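Local coordinates for 3-hydroxyisobutyrate dehydrogenase (Thermus thermophilus, PDB 2CVZ), which catalyses the NADP-dependent oxidation of 3-hydroxyisobutyrate, a step of valine catabolism, and holds NADPH in this crystal, at residues A54-T65 with Y79-T90; T110-G118 with P157-N168. All coordinates share one frame; numbering follows the deposited sequence.

In the fold
From the N terminus, contact 1 comes first: residues 54-65 and 79-90 close a short loop made almost wholly of helix 66-76, so that strands 58-61 and 85-88 with this helix form a beta-alpha-beta unit of the Rossmann-type nucleotide-binding domain. Contact 2 opens only after that loop has closed; across 38 residues it ties strand 110-117 of the same sheet to the start of helix 160-188, which leads into the second family region. The two are thus in series, yet they touch: strands 85-88 and 110-117 are neighbours, and Asp-88 OD2 lies 2.6 Å from Tyr-111 OH, a probable hydrogen bond. Both reach NADPH, contact 1 mainly along its riboses, contact 2 at its nicotinamide.

Contact 1. Residues A54-T65 with Y79-T90; sequences AEARVIFTCLPT and YLREGTYWVDAT. With NDP (NADPH dihydro-nicotinamide-adenine-dinucleotide phosphate), chain G.
Strands 58-61 and 85-88 run parallel, their axes 4.6 Å apart, and backbone bonds alternate between them, Ile-59 N giving to Tyr-85 O at 2.8 Å and Val-87 N to Ile-59 O. Beta-branched and aromatic residues suit these extended strands: Val-87 sets CB beside Phe-60 CD2 at 3.7 Å and CG2 against Val-58 CG1, while on the other side of the sheet Ile-59 CG2 lies over a face of the Trp-86 indole. There Thr-61 acts as a relay. With OG1 between its backbone N and carbonyl carbon (chi1 49°), the hydroxyl takes the indole N-H from Trp-86 NE1 (3.0 Å) and gives its own proton to Asp-88 OD1 (2.8 Å), coming from above the carboxylate plane. Thr-90 OG1 reaches the same oxygen on its syn side, and Thr-90 N completes an Asx turn, so three donors hold OD1; OD2 goes to Tyr-111. An alanine in place of Asp-88 would probably leave both threonine hydroxyls without their acceptor and Thr-90 freer to turn. At the opposite end, Arg-81 NE reaches Ala-54 O at 3.1 Å, and Arg-57, salt-bridged to Glu-2, gives NH1 to Gly-83 O. Since Thr-90 OG1 also accepts from Leu-63 N (2.9 Å), the chain of bonds from the buried carboxylate is likely to steady the loop whose Leu-63 and Pro-64 carbonyls face the nicotinamide-ribose hydroxyl O3D.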
loop_
_atom_site.group_PDB
_atom_site.type_symbol
_atom_site.label_atom_id
_atom_site.label_comp_id
_atom_site.label_asym_id
_atom_site.label_seq_id
_atom_site.Cartn_x
_atom_site.Cartn_y
_atom_site.Cartn_z
ATOM N N ALA C 54 43.602 -11.506 -15.228
ATOM C CA ALA C 54 43.535 -12.962 -15.341
ATOM C C ALA C 54 44.754 -13.646 -14.725
ATOM O O ALA C 54 44.789 -14.870 -14.593
ATOM C CB ALA C 54 43.399 -13.362 -16.805
ATOM N N GLU C 55 45.755 -12.855 -14.354
ATOM C CA GLU C 55 46.966 -13.394 -13.744
ATOM C C GLU C 55 46.707 -13.815 -12.300
ATOM O O GLU C 55 47.463 -14.600 -11.727
ATOM C CB GLU C 55 48.081 -12.343 -13.759
ATOM C CG GLU C 55 48.743 -12.123 -15.107
ATOM C CD GLU C 55 49.781 -11.017 -15.064
ATOM O OE1 GLU C 55 50.521 -10.936 -14.060
ATOM O OE2 GLU C 55 49.863 -10.233 -16.033
ATOM N N ALA C 56 45.629 -13.293 -11.724
ATOM C CA ALA C 56 45.276 -13.573 -10.335
ATOM C C ALA C 56 44.653 -14.939 -10.070
ATOM O O ALA C 56 44.016 -15.534 -10.942
ATOM C CB ALA C 56 44.341 -12.475 -9.815
ATOM N N ARG C 57 44.853 -15.424 -8.847
ATOM C CA ARG C 57 44.296 -16.695 -8.401
ATOM C C ARG C 57 42.854 -16.404 -7.996
ATOM O O ARG C 57 41.971 -17.255 -8.112
ATOM C CB ARG C 57 45.079 -17.224 -7.197
ATOM C CG ARG C 57 44.406 -18.376 -6.459
ATOM C CD ARG C 57 44.361 -19.640 -7.301
ATOM N NE ARG C 57 45.692 -20.206 -7.501
ATOM C CZ ARG C 57 45.941 -21.315 -8.190
ATOM N NH1 ARG C 57 44.947 -21.987 -8.753
ATOM N NH2 ARG C 57 47.187 -21.756 -8.306
ATOM N N VAL C 58 42.630 -15.186 -7.515
ATOM C CA VAL C 58 41.303 -14.757 -7.100
ATOM C C VAL C 58 41.009 -13.376 -7.670
ATOM O O VAL C 58 41.748 -12.420 -7.432
ATOM C CB VAL C 58 41.171 -14.686 -5.564
ATOM C CG1 VAL C 58 39.733 -14.338 -5.183
ATOM C CG2 VAL C 58 41.584 -16.009 -4.941
ATOM N N ILE C 59 39.926 -13.288 -8.432
ATOM C CA ILE C 59 39.508 -12.035 -9.042
ATOM C C ILE C 59 38.273 -11.521 -8.307
ATOM O O ILE C 59 37.324 -12.274 -8.087
ATOM C CB ILE C 59 39.146 -12.237 -10.531
ATOM C CG1 ILE C 59 40.395 -12.643 -11.318
ATOM C CG2 ILE C 59 38.541 -10.963 -11.103
ATOM C CD1 ILE C 59 40.127 -12.960 -12.772
ATOM N N PHE C 60 38.297 -10.248 -7.920
ATOM C CA PHE C 60 37.167 -9.629 -7.230
ATOM C C PHE C 60 36.520 -8.575 -8.116
ATOM O O PHE C 60 37.204 -7.887 -8.871
ATOM C CB PHE C 60 37.602 -8.906 -5.953
ATOM C CG PHE C 60 38.112 -9.803 -4.869
ATOM C CD1 PHE C 60 39.410 -10.298 -4.909
ATOM C CD2 PHE C 60 37.307 -10.117 -3.779
ATOM C CE1 PHE C 60 39.902 -11.092 -3.873
ATOM C CE2 PHE C 60 37.789 -10.910 -2.737
ATOM C CZ PHE C 60 39.088 -11.397 -2.784
ATOM N N THR C 61 35.203 -8.438 -8.006
ATOM C CA THR C 61 34.485 -7.424 -8.759
ATOM C C THR C 61 33.443 -6.777 -7.864
ATOM O O THR C 61 32.837 -7.433 -7.023
ATOM C CB THR C 61 33.760 -8.003 -10.001
ATOM O OG1 THR C 61 33.004 -9.162 -9.628
ATOM C CG2 THR C 61 34.759 -8.364 -11.088
ATOM N N CYS C 62 33.269 -5.472 -8.019
ATOM C CA CYS C 62 32.258 -4.751 -7.265
ATOM C C CYS C 62 31.772 -3.674 -8.213
ATOM O O CYS C 62 32.203 -2.520 -8.150
ATOM C CB CYS C 62 32.827 -4.126 -5.994
ATOM S SG CYS C 62 31.511 -3.496 -4.936
ATOM N N LEU C 63 30.878 -4.087 -9.105
ATOM C CA LEU C 63 30.317 -3.219 -10.130
ATOM C C LEU C 63 28.853 -2.896 -9.834
ATOM O O LEU C 63 28.260 -3.455 -8.911
ATOM C CB LEU C 63 30.462 -3.921 -11.484
ATOM C CG LEU C 63 31.913 -4.323 -11.790
ATOM C CD1 LEU C 63 31.972 -5.290 -12.968
ATOM C CD2 LEU C 63 32.728 -3.071 -12.071
ATOM N N PRO C 64 28.250 -1.982 -10.611
ATOM C CA PRO C 64 26.852 -1.608 -10.396
ATOM C C PRO C 64 25.876 -2.781 -10.422
ATOM O O PRO C 64 25.151 -3.011 -9.452
ATOM C CB PRO C 64 26.583 -0.614 -11.523
ATOM C CG PRO C 64 27.912 0.030 -11.721
ATOM C CD PRO C 64 28.845 -1.163 -11.682
ATOM N N THR C 65 25.859 -3.514 -11.532
ATOM C CA THR C 65 24.949 -4.646 -11.679
ATOM C C THR C 65 25.605 -5.835 -12.365
ATOM O O THR C 65 26.707 -5.732 -12.904
ATOM C CB THR C 65 23.714 -4.259 -12.517
ATOM O OG1 THR C 65 24.112 -4.045 -13.877
ATOM C CG2 THR C 65 23.083 -2.988 -11.984
ATOM N N TYR C 79 41.322 -14.918 -21.569
ATOM C CA TYR C 79 42.552 -14.949 -20.778
ATOM C C TYR C 79 42.445 -15.742 -19.477
ATOM O O TYR C 79 43.462 -16.121 -18.893
ATOM C CB TYR C 79 42.988 -13.517 -20.464
ATOM C CG TYR C 79 43.062 -12.633 -21.685
ATOM C CD1 TYR C 79 44.013 -12.864 -22.679
ATOM C CD2 TYR C 79 42.165 -11.583 -21.862
ATOM C CE1 TYR C 79 44.067 -12.069 -23.822
ATOM C CE2 TYR C 79 42.208 -10.783 -23.002
ATOM C CZ TYR C 79 43.160 -11.032 -23.977
ATOM O OH TYR C 79 43.204 -10.247 -25.105
ATOM N N LEU C 80 41.218 -15.990 -19.026
ATOM C CA LEU C 80 40.987 -16.727 -17.786
ATOM C C LEU C 80 41.689 -18.081 -17.758
ATOM O O LEU C 80 41.666 -18.827 -18.738
ATOM C CB LEU C 80 39.486 -16.921 -17.564
ATOM C CG LEU C 80 38.682 -15.642 -17.320
ATOM C CD1 LEU C 80 37.201 -15.972 -17.246
ATOM C CD2 LEU C 80 39.155 -14.983 -16.031
ATOM N N ARG C 81 42.307 -18.389 -16.621
ATOM C CA ARG C 81 43.027 -19.645 -16.444
ATOM C C ARG C 81 42.286 -20.570 -15.489
ATOM O O ARG C 81 41.612 -20.115 -14.567
ATOM C CB ARG C 81 44.435 -19.368 -15.903
ATOM C CG ARG C 81 45.276 -18.478 -16.809
ATOM C CD ARG C 81 46.618 -18.124 -16.180
ATOM N NE ARG C 81 46.461 -17.430 -14.905
ATOM C CZ ARG C 81 46.469 -18.027 -13.717
ATOM N NH1 ARG C 81 46.633 -19.340 -13.631
ATOM N NH2 ARG C 81 46.303 -17.311 -12.612
ATOM N N GLU C 82 42.420 -21.873 -15.712
ATOM C CA GLU C 82 41.761 -22.866 -14.877
ATOM C C GLU C 82 42.280 -22.841 -13.443
ATOM O O GLU C 82 43.477 -22.679 -13.206
ATOM C CB GLU C 82 41.953 -24.261 -15.480
ATOM C CG GLU C 82 41.371 -24.394 -16.884
ATOM C CD GLU C 82 41.557 -25.778 -17.478
ATOM O OE1 GLU C 82 42.718 -26.184 -17.704
ATOM O OE2 GLU C 82 40.539 -26.459 -17.720
ATOM N N GLY C 83 41.366 -22.996 -12.488
ATOM C CA GLY C 83 41.747 -22.990 -11.089
ATOM C C GLY C 83 41.590 -21.633 -10.428
ATOM O O GLY C 83 41.880 -21.479 -9.243
ATOM N N THR C 84 41.133 -20.648 -11.194
ATOM C CA THR C 84 40.934 -19.299 -10.673
ATOM C C THR C 84 39.556 -19.157 -10.026
ATOM O O THR C 84 38.619 -19.891 -10.354
ATOM C CB THR C 84 41.061 -18.239 -11.796
ATOM O OG1 THR C 84 42.381 -18.281 -12.354
ATOM C CG2 THR C 84 40.798 -16.840 -11.249
ATOM N N TYR C 85 39.439 -18.210 -9.103
ATOM C CA TYR C 85 38.179 -17.964 -8.422
ATOM C C TYR C 85 37.704 -16.554 -8.718
ATOM O O TYR C 85 38.505 -15.621 -8.809
ATOM C CB TYR C 85 38.351 -18.154 -6.917
ATOM C CG TYR C 85 38.635 -19.585 -6.525
ATOM C CD1 TYR C 85 37.602 -20.511 -6.396
ATOM C CD2 TYR C 85 39.941 -20.021 -6.308
ATOM C CE1 TYR C 85 37.861 -21.837 -6.056
ATOM C CE2 TYR C 85 40.212 -21.345 -5.971
ATOM C CZ TYR C 85 39.168 -22.245 -5.845
ATOM O OH TYR C 85 39.430 -23.551 -5.502
ATOM N N TRP C 86 36.394 -16.406 -8.878
ATOM C CA TRP C 86 35.801 -15.110 -9.156
ATOM C C TRP C 86 34.863 -14.778 -8.005
ATOM O O TRP C 86 33.802 -15.388 -7.866
ATOM C CB TRP C 86 35.018 -15.150 -10.476
ATOM C CG TRP C 86 34.610 -13.795 -10.982
ATOM C CD1 TRP C 86 33.877 -12.852 -10.316
ATOM C CD2 TRP C 86 34.929 -13.225 -12.259
ATOM N NE1 TRP C 86 33.720 -11.733 -11.098
ATOM C CE2 TRP C 86 34.355 -11.934 -12.295
ATOM C CE3 TRP C 86 35.642 -13.680 -13.376
ATOM C CZ2 TRP C 86 34.473 -11.090 -13.408
ATOM C CZ3 TRP C 86 35.760 -12.841 -14.485
ATOM C CH2 TRP C 86 35.176 -11.560 -14.489
ATOM N N VAL C 87 35.272 -13.822 -7.175
ATOM C CA VAL C 87 34.479 -13.395 -6.028
ATOM C C VAL C 87 33.755 -12.116 -6.427
ATOM O O VAL C 87 34.366 -11.056 -6.556
ATOM C CB VAL C 87 35.383 -13.131 -4.801
ATOM C CG1 VAL C 87 34.543 -12.651 -3.618
ATOM C CG2 VAL C 87 36.132 -14.409 -4.432
ATOM N N ASP C 88 32.446 -12.225 -6.626
ATOM C CA ASP C 88 31.644 -11.088 -7.054
ATOM C C ASP C 88 30.915 -10.379 -5.912
ATOM O O ASP C 88 29.915 -10.881 -5.394
ATOM C CB ASP C 88 30.647 -11.561 -8.116
ATOM C CG ASP C 88 29.901 -10.422 -8.766
ATOM O OD1 ASP C 88 30.406 -9.281 -8.724
ATOM O OD2 ASP C 88 28.815 -10.675 -9.335
ATOM N N ALA C 89 31.422 -9.206 -5.535
ATOM C CA ALA C 89 30.849 -8.411 -4.452
ATOM C C ALA C 89 29.743 -7.479 -4.939
ATOM O O ALA C 89 29.209 -6.677 -4.170
ATOM C CB ALA C 89 31.951 -7.605 -3.753
ATOM N N THR C 90 29.413 -7.576 -6.221
ATOM C CA THR C 90 28.343 -6.767 -6.789
ATOM C C THR C 90 27.040 -7.247 -6.158
ATOM O O THR C 90 26.918 -8.422 -5.818
ATOM C CB THR C 90 28.214 -6.995 -8.317
ATOM O OG1 THR C 90 29.439 -6.644 -8.971
ATOM C CG2 THR C 90 27.069 -6.165 -8.894
HETATM P PA NDP G . 29.940 3.247 -7.574
HETATM O O1A NDP G . 30.656 4.065 -6.633
HETATM O O2A NDP G . 28.881 3.782 -8.500
HETATM O O5B NDP G . 31.090 2.477 -8.449
HETATM C C5B NDP G . 30.705 1.607 -9.520
HETATM C C4B NDP G . 32.036 1.101 -10.057
HETATM O O4B NDP G . 31.706 0.246 -11.185
HETATM C C3B NDP G . 33.017 2.121 -10.539
HETATM O O3B NDP G . 34.361 1.669 -10.233
HETATM C C2B NDP G . 32.828 2.168 -12.006
HETATM O O2B NDP G . 33.880 2.703 -12.814
HETATM C C1B NDP G . 32.446 0.748 -12.286
HETATM N N9A NDP G . 31.669 0.604 -13.547
HETATM C C8A NDP G . 30.395 1.130 -13.865
HETATM N N7A NDP G . 30.032 0.782 -15.084
HETATM C C5A NDP G . 31.053 0.026 -15.591
HETATM C C6A NDP G . 31.275 -0.634 -16.821
HETATM N N6A NDP G . 30.357 -0.581 -17.787
HETATM N N1A NDP G . 32.429 -1.322 -17.010
HETATM C C2A NDP G . 33.358 -1.372 -16.027
HETATM N N3A NDP G . 33.246 -0.785 -14.831
HETATM C C4A NDP G . 32.057 -0.094 -14.671
HETATM O O3 NDP G . 29.300 2.006 -6.848
HETATM P PN NDP G . 29.247 1.424 -5.361
HETATM O O1N NDP G . 28.591 2.439 -4.532
HETATM O O2N NDP G . 30.665 1.012 -5.093
HETATM O O5D NDP G . 28.396 0.095 -5.601
HETATM C C5D NDP G . 28.907 -1.029 -6.390
HETATM C C4D NDP G . 28.077 -2.285 -5.983
HETATM O O4D NDP G . 28.136 -2.397 -4.564
HETATM C C3D NDP G . 26.590 -2.126 -6.314
HETATM O O3D NDP G . 26.078 -3.383 -6.779
HETATM C C2D NDP G . 25.968 -1.649 -5.028
HETATM O O2D NDP G . 24.572 -1.891 -5.054
HETATM C C1D NDP G . 26.817 -2.542 -4.030
HETATM N N1N NDP G . 26.852 -2.046 -2.619
HETATM C C2N NDP G . 26.999 -0.648 -2.399
HETATM C C3N NDP G . 27.043 -0.217 -1.010
HETATM C C7N NDP G . 27.204 1.205 -0.688
HETATM O O7N NDP G . 26.933 1.686 0.432
HETATM N N7N NDP G . 27.676 2.060 -1.614
HETATM C C4N NDP G . 26.940 -1.181 0.002
HETATM C C5N NDP G . 26.799 -2.517 -0.240
HETATM C C6N NDP G . 26.755 -2.953 -1.549
HETATM P P2B NDP G . 34.144 4.222 -13.007
HETATM O O1X NDP G . 34.829 4.267 -14.314
HETATM O O2X NDP G . 34.984 4.704 -11.877
HETATM O O3X NDP G . 32.815 4.974 -13.050
HETATM O O HOH W 1 42.606 -16.466 -14.462
#

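Contact 2. Residues T110-G118 with P157-N168. With NDP (NADPH dihydro-nicotinamide-adenine-dinucleotide phosphate), chain G.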
loop_
_atom_site.group_PDB
_atom_site.type_symbol
_atom_site.label_atom_id
_atom_site.label_comp_id
_atom_site.label_asym_id
_atom_site.label_seq_id
_atom_site.Cartn_x
_atom_site.Cartn_y
_atom_site.Cartn_z
ATOM N N THR C 110 35.816 -20.678 -10.941
ATOM C CA THR C 110 34.719 -20.865 -9.999
ATOM C C THR C 110 34.164 -19.539 -9.494
ATOM O O THR C 110 34.849 -18.785 -8.798
ATOM C CB THR C 110 35.168 -21.708 -8.797
ATOM O OG1 THR C 110 35.630 -22.983 -9.262
ATOM C CG2 THR C 110 34.013 -21.916 -7.825
ATOM N N TYR C 111 32.913 -19.266 -9.857
ATOM C CA TYR C 111 32.231 -18.039 -9.461
ATOM C C TYR C 111 31.533 -18.208 -8.117
ATOM O O TYR C 111 30.990 -19.272 -7.809
ATOM C CB TYR C 111 31.188 -17.653 -10.514
ATOM C CG TYR C 111 30.337 -16.447 -10.154
ATOM C CD1 TYR C 111 30.688 -15.166 -10.584
ATOM C CD2 TYR C 111 29.173 -16.590 -9.391
ATOM C CE1 TYR C 111 29.898 -14.056 -10.270
ATOM C CE2 TYR C 111 28.379 -15.486 -9.070
ATOM C CZ TYR C 111 28.745 -14.225 -9.515
ATOM O OH TYR C 111 27.950 -13.140 -9.222
ATOM N N LEU C 112 31.549 -17.141 -7.328
ATOM C CA LEU C 112 30.897 -17.127 -6.027
ATOM C C LEU C 112 30.273 -15.757 -5.855
ATOM O O LEU C 112 30.944 -14.748 -6.075
ATOM C CB LEU C 112 31.913 -17.343 -4.903
ATOM C CG LEU C 112 32.632 -18.690 -4.812
ATOM C CD1 LEU C 112 33.644 -18.646 -3.683
ATOM C CD2 LEU C 112 31.619 -19.795 -4.574
ATOM N N ASP C 113 28.991 -15.694 -5.507
ATOM C CA ASP C 113 28.411 -14.382 -5.283
ATOM C C ASP C 113 28.768 -14.026 -3.851
ATOM O O ASP C 113 28.559 -14.814 -2.929
ATOM C CB ASP C 113 26.885 -14.339 -5.510
ATOM C CG ASP C 113 26.158 -15.590 -5.051
ATOM O OD1 ASP C 113 25.036 -15.449 -4.517
ATOM O OD2 ASP C 113 26.675 -16.708 -5.246
ATOM N N ALA C 114 29.347 -12.845 -3.672
ATOM C CA ALA C 114 29.755 -12.407 -2.351
ATOM C C ALA C 114 29.388 -10.955 -2.074
ATOM O O ALA C 114 30.252 -10.138 -1.746
ATOM C CB ALA C 114 31.261 -12.609 -2.189
ATOM N N PRO C 115 28.098 -10.610 -2.212
ATOM C CA PRO C 115 27.676 -9.230 -1.952
ATOM C C PRO C 115 27.969 -8.871 -0.496
ATOM O O PRO C 115 28.126 -9.755 0.351
ATOM C CB PRO C 115 26.183 -9.250 -2.281
ATOM C CG PRO C 115 25.788 -10.672 -2.008
ATOM C CD PRO C 115 26.948 -11.456 -2.580
ATOM N N VAL C 116 28.033 -7.578 -0.194
ATOM C CA VAL C 116 28.365 -7.164 1.162
ATOM C C VAL C 116 27.437 -6.120 1.766
ATOM O O VAL C 116 26.608 -5.529 1.082
ATOM C CB VAL C 116 29.804 -6.601 1.198
ATOM C CG1 VAL C 116 30.796 -7.664 0.728
ATOM C CG2 VAL C 116 29.900 -5.375 0.298
ATOM N N SER C 117 27.590 -5.905 3.068
ATOM C CA SER C 117 26.809 -4.905 3.775
ATOM C C SER C 117 27.713 -4.244 4.802
ATOM O O SER C 117 28.576 -4.898 5.389
ATOM C CB SER C 117 25.606 -5.534 4.470
ATOM O OG SER C 117 24.782 -4.519 5.022
ATOM N N GLY C 118 27.515 -2.945 5.010
ATOM C CA GLY C 118 28.327 -2.210 5.961
ATOM C C GLY C 118 28.561 -0.787 5.494
ATOM O O GLY C 118 29.021 0.061 6.258
ATOM N N PRO C 157 23.996 -22.148 -2.405
ATOM C CA PRO C 157 24.632 -22.261 -3.722
ATOM C C PRO C 157 24.685 -20.906 -4.427
ATOM O O PRO C 157 24.191 -19.910 -3.898
ATOM C CB PRO C 157 23.732 -23.258 -4.448
ATOM C CG PRO C 157 22.379 -22.944 -3.879
ATOM C CD PRO C 157 22.682 -22.817 -2.401
ATOM N N VAL C 158 25.284 -20.874 -5.614
ATOM C CA VAL C 158 25.389 -19.636 -6.382
ATOM C C VAL C 158 24.026 -18.963 -6.499
ATOM O O VAL C 158 23.035 -19.608 -6.847
ATOM C CB VAL C 158 25.935 -19.903 -7.803
ATOM C CG1 VAL C 158 25.877 -18.624 -8.641
ATOM C CG2 VAL C 158 27.365 -20.415 -7.720
ATOM N N GLY C 159 23.985 -17.666 -6.201
ATOM C CA GLY C 159 22.742 -16.919 -6.283
ATOM C C GLY C 159 22.110 -16.643 -4.932
ATOM O O GLY C 159 21.429 -15.632 -4.756
ATOM N N ALA C 160 22.340 -17.534 -3.973
ATOM C CA ALA C 160 21.775 -17.381 -2.636
ATOM C C ALA C 160 22.320 -16.145 -1.931
ATOM O O ALA C 160 21.619 -15.518 -1.142
ATOM C CB ALA C 160 22.054 -18.624 -1.801
ATOM N N GLY C 161 23.575 -15.805 -2.209
ATOM C CA GLY C 161 24.171 -14.635 -1.589
ATOM C C GLY C 161 23.482 -13.374 -2.077
ATOM O O GLY C 161 23.113 -12.509 -1.283
ATOM N N HIS C 162 23.308 -13.271 -3.392
ATOM C CA HIS C 162 22.651 -12.114 -3.986
ATOM C C HIS C 162 21.216 -11.999 -3.485
ATOM O O HIS C 162 20.707 -10.899 -3.283
ATOM C CB HIS C 162 22.634 -12.226 -5.514
ATOM C CG HIS C 162 23.980 -12.078 -6.149
ATOM N ND1 HIS C 162 24.864 -11.080 -5.799
ATOM C CD2 HIS C 162 24.581 -12.783 -7.136
ATOM C CE1 HIS C 162 25.952 -11.176 -6.543
ATOM N NE2 HIS C 162 25.808 -12.202 -7.362
ATOM N N ALA C 163 20.568 -13.141 -3.292
ATOM C CA ALA C 163 19.190 -13.161 -2.817
ATOM C C ALA C 163 19.082 -12.604 -1.403
ATOM O O ALA C 163 18.218 -11.774 -1.121
ATOM C CB ALA C 163 18.645 -14.581 -2.864
ATOM N N VAL C 164 19.957 -13.062 -0.511
ATOM C CA VAL C 164 19.938 -12.579 0.864
ATOM C C VAL C 164 20.264 -11.090 0.907
ATOM O O VAL C 164 19.692 -10.341 1.701
ATOM C CB VAL C 164 20.947 -13.350 1.746
ATOM C CG1 VAL C 164 21.020 -12.724 3.128
ATOM C CG2 VAL C 164 20.526 -14.806 1.853
ATOM N N LYS C 165 21.184 -10.661 0.050
ATOM C CA LYS C 165 21.566 -9.255 0.001
ATOM C C LYS C 165 20.374 -8.401 -0.412
ATOM O O LYS C 165 20.110 -7.363 0.186
ATOM C CB LYS C 165 22.722 -9.040 -0.984
ATOM C CG LYS C 165 23.081 -7.568 -1.240
ATOM C CD LYS C 165 23.460 -6.822 0.044
ATOM C CE LYS C 165 23.808 -5.364 -0.248
ATOM N NZ LYS C 165 24.059 -4.573 0.995
ATOM N N ALA C 166 19.654 -8.849 -1.436
ATOM C CA ALA C 166 18.493 -8.114 -1.923
ATOM C C ALA C 166 17.437 -7.972 -0.836
ATOM O O ALA C 166 16.876 -6.894 -0.640
ATOM C CB ALA C 166 17.899 -8.814 -3.149
ATOM N N ILE C 167 17.160 -9.058 -0.124
ATOM C CA ILE C 167 16.170 -9.001 0.938
ATOM C C ILE C 167 16.656 -8.093 2.063
ATOM O O ILE C 167 15.882 -7.324 2.625
ATOM C CB ILE C 167 15.855 -10.415 1.481
ATOM C CG1 ILE C 167 15.121 -11.219 0.406
ATOM C CG2 ILE C 167 14.998 -10.323 2.732
ATOM C CD1 ILE C 167 13.845 -10.548 -0.096
ATOM N N ASN C 168 17.942 -8.173 2.391
ATOM C CA ASN C 168 18.487 -7.321 3.443
ATOM C C ASN C 168 18.257 -5.849 3.099
ATOM O O ASN C 168 17.821 -5.065 3.943
ATOM C CB ASN C 168 19.989 -7.560 3.615
ATOM C CG ASN C 168 20.638 -6.526 4.517
ATOM O OD1 ASN C 168 20.484 -6.563 5.739
ATOM N ND2 ASN C 168 21.352 -5.578 3.911
HETATM P PA NDP G . 29.940 3.247 -7.574
HETATM O O1A NDP G . 30.656 4.065 -6.633
HETATM O O2A NDP G . 28.881 3.782 -8.500
HETATM O O5B NDP G . 31.090 2.477 -8.449
HETATM C C5B NDP G . 30.705 1.607 -9.520
HETATM C C4B NDP G . 32.036 1.101 -10.057
HETATM O O4B NDP G . 31.706 0.246 -11.185
HETATM C C3B NDP G . 33.017 2.121 -10.539
HETATM O O3B NDP G . 34.361 1.669 -10.233
HETATM C C2B NDP G . 32.828 2.168 -12.006
HETATM O O2B NDP G . 33.880 2.703 -12.814
HETATM C C1B NDP G . 32.446 0.748 -12.286
HETATM N N9A NDP G . 31.669 0.604 -13.547
HETATM C C8A NDP G . 30.395 1.130 -13.865
HETATM N N7A NDP G . 30.032 0.782 -15.084
HETATM C C5A NDP G . 31.053 0.026 -15.591
HETATM C C6A NDP G . 31.275 -0.634 -16.821
HETATM N N6A NDP G . 30.357 -0.581 -17.787
HETATM N N1A NDP G . 32.429 -1.322 -17.010
HETATM C C2A NDP G . 33.358 -1.372 -16.027
HETATM N N3A NDP G . 33.246 -0.785 -14.831
HETATM C C4A NDP G . 32.057 -0.094 -14.671
HETATM O O3 NDP G . 29.300 2.006 -6.848
HETATM P PN NDP G . 29.247 1.424 -5.361
HETATM O O1N NDP G . 28.591 2.439 -4.532
HETATM O O2N NDP G . 30.665 1.012 -5.093
HETATM O O5D NDP G . 28.396 0.095 -5.601
HETATM C C5D NDP G . 28.907 -1.029 -6.390
HETATM C C4D NDP G . 28.077 -2.285 -5.983
HETATM O O4D NDP G . 28.136 -2.397 -4.564
HETATM C C3D NDP G . 26.590 -2.126 -6.314
HETATM O O3D NDP G . 26.078 -3.383 -6.779
HETATM C C2D NDP G . 25.968 -1.649 -5.028
HETATM O O2D NDP G . 24.572 -1.891 -5.054
HETATM C C1D NDP G . 26.817 -2.542 -4.030
HETATM N N1N NDP G . 26.852 -2.046 -2.619
HETATM C C2N NDP G . 26.999 -0.648 -2.399
HETATM C C3N NDP G . 27.043 -0.217 -1.010
HETATM C C7N NDP G . 27.204 1.205 -0.688
HETATM O O7N NDP G . 26.933 1.686 0.432
HETATM N N7N NDP G . 27.676 2.060 -1.614
HETATM C C4N NDP G . 26.940 -1.181 0.002
HETATM C C5N NDP G . 26.799 -2.517 -0.240
HETATM C C6N NDP G . 26.755 -2.953 -1.549
HETATM P P2B NDP G . 34.144 4.222 -13.007
HETATM O O1X NDP G . 34.829 4.267 -14.314
HETATM O O2X NDP G . 34.984 4.704 -11.877
HETATM O O3X NDP G . 32.815 4.974 -13.050
#
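Asp-113 OD1 is gripped by the first turn of helix 160-188: His-162 N meets its anti lone pair at 3.0 Å, and Gly-161 N adds a weak bond. The second oxygen, OD2, accepts from Gly-159 N, the N-cap residue, at 3.0 Å. A buried aspartate suits this place, because its negative charge faces the amides at the positive end of the helix dipole, which would tend to stabilise it. Gly-161 is equally apt, since a CB there would run into Asp-113 OD1. Asp-113 CG sits between the backbone N and carbonyl carbon (chi1 37°), which brings the carboxylate to these amides while CB lies over a face of the His-162 ring, 3.3 Å from its centroid. The imidazole is fixed at its edge as well, NE2 giving to Tyr-111 OH in the ring plane at 3.0 Å; that hydroxyl is also bonded to Asp-88. Pro-115 CG presses on Lys-165 CB at 3.6 Å. Bent at chi2 (58°), the lysine chain carries NZ to Val-116 O at 2.7 Å and to 3.6 Å from NADPH C5N; Asn-169 also binds NZ. Ser-117 OG and Asn-168 OD1 bond to the backbone N of Ser-204 and Gly-205 of the second subunit. A strand packed on a helix start, with a lysine farther along reaching the nicotinamide, is consistent with the interdomain cleft of beta-hydroxyacid dehydrogenases, in relatives of which the corresponding lysine is thought catalytic.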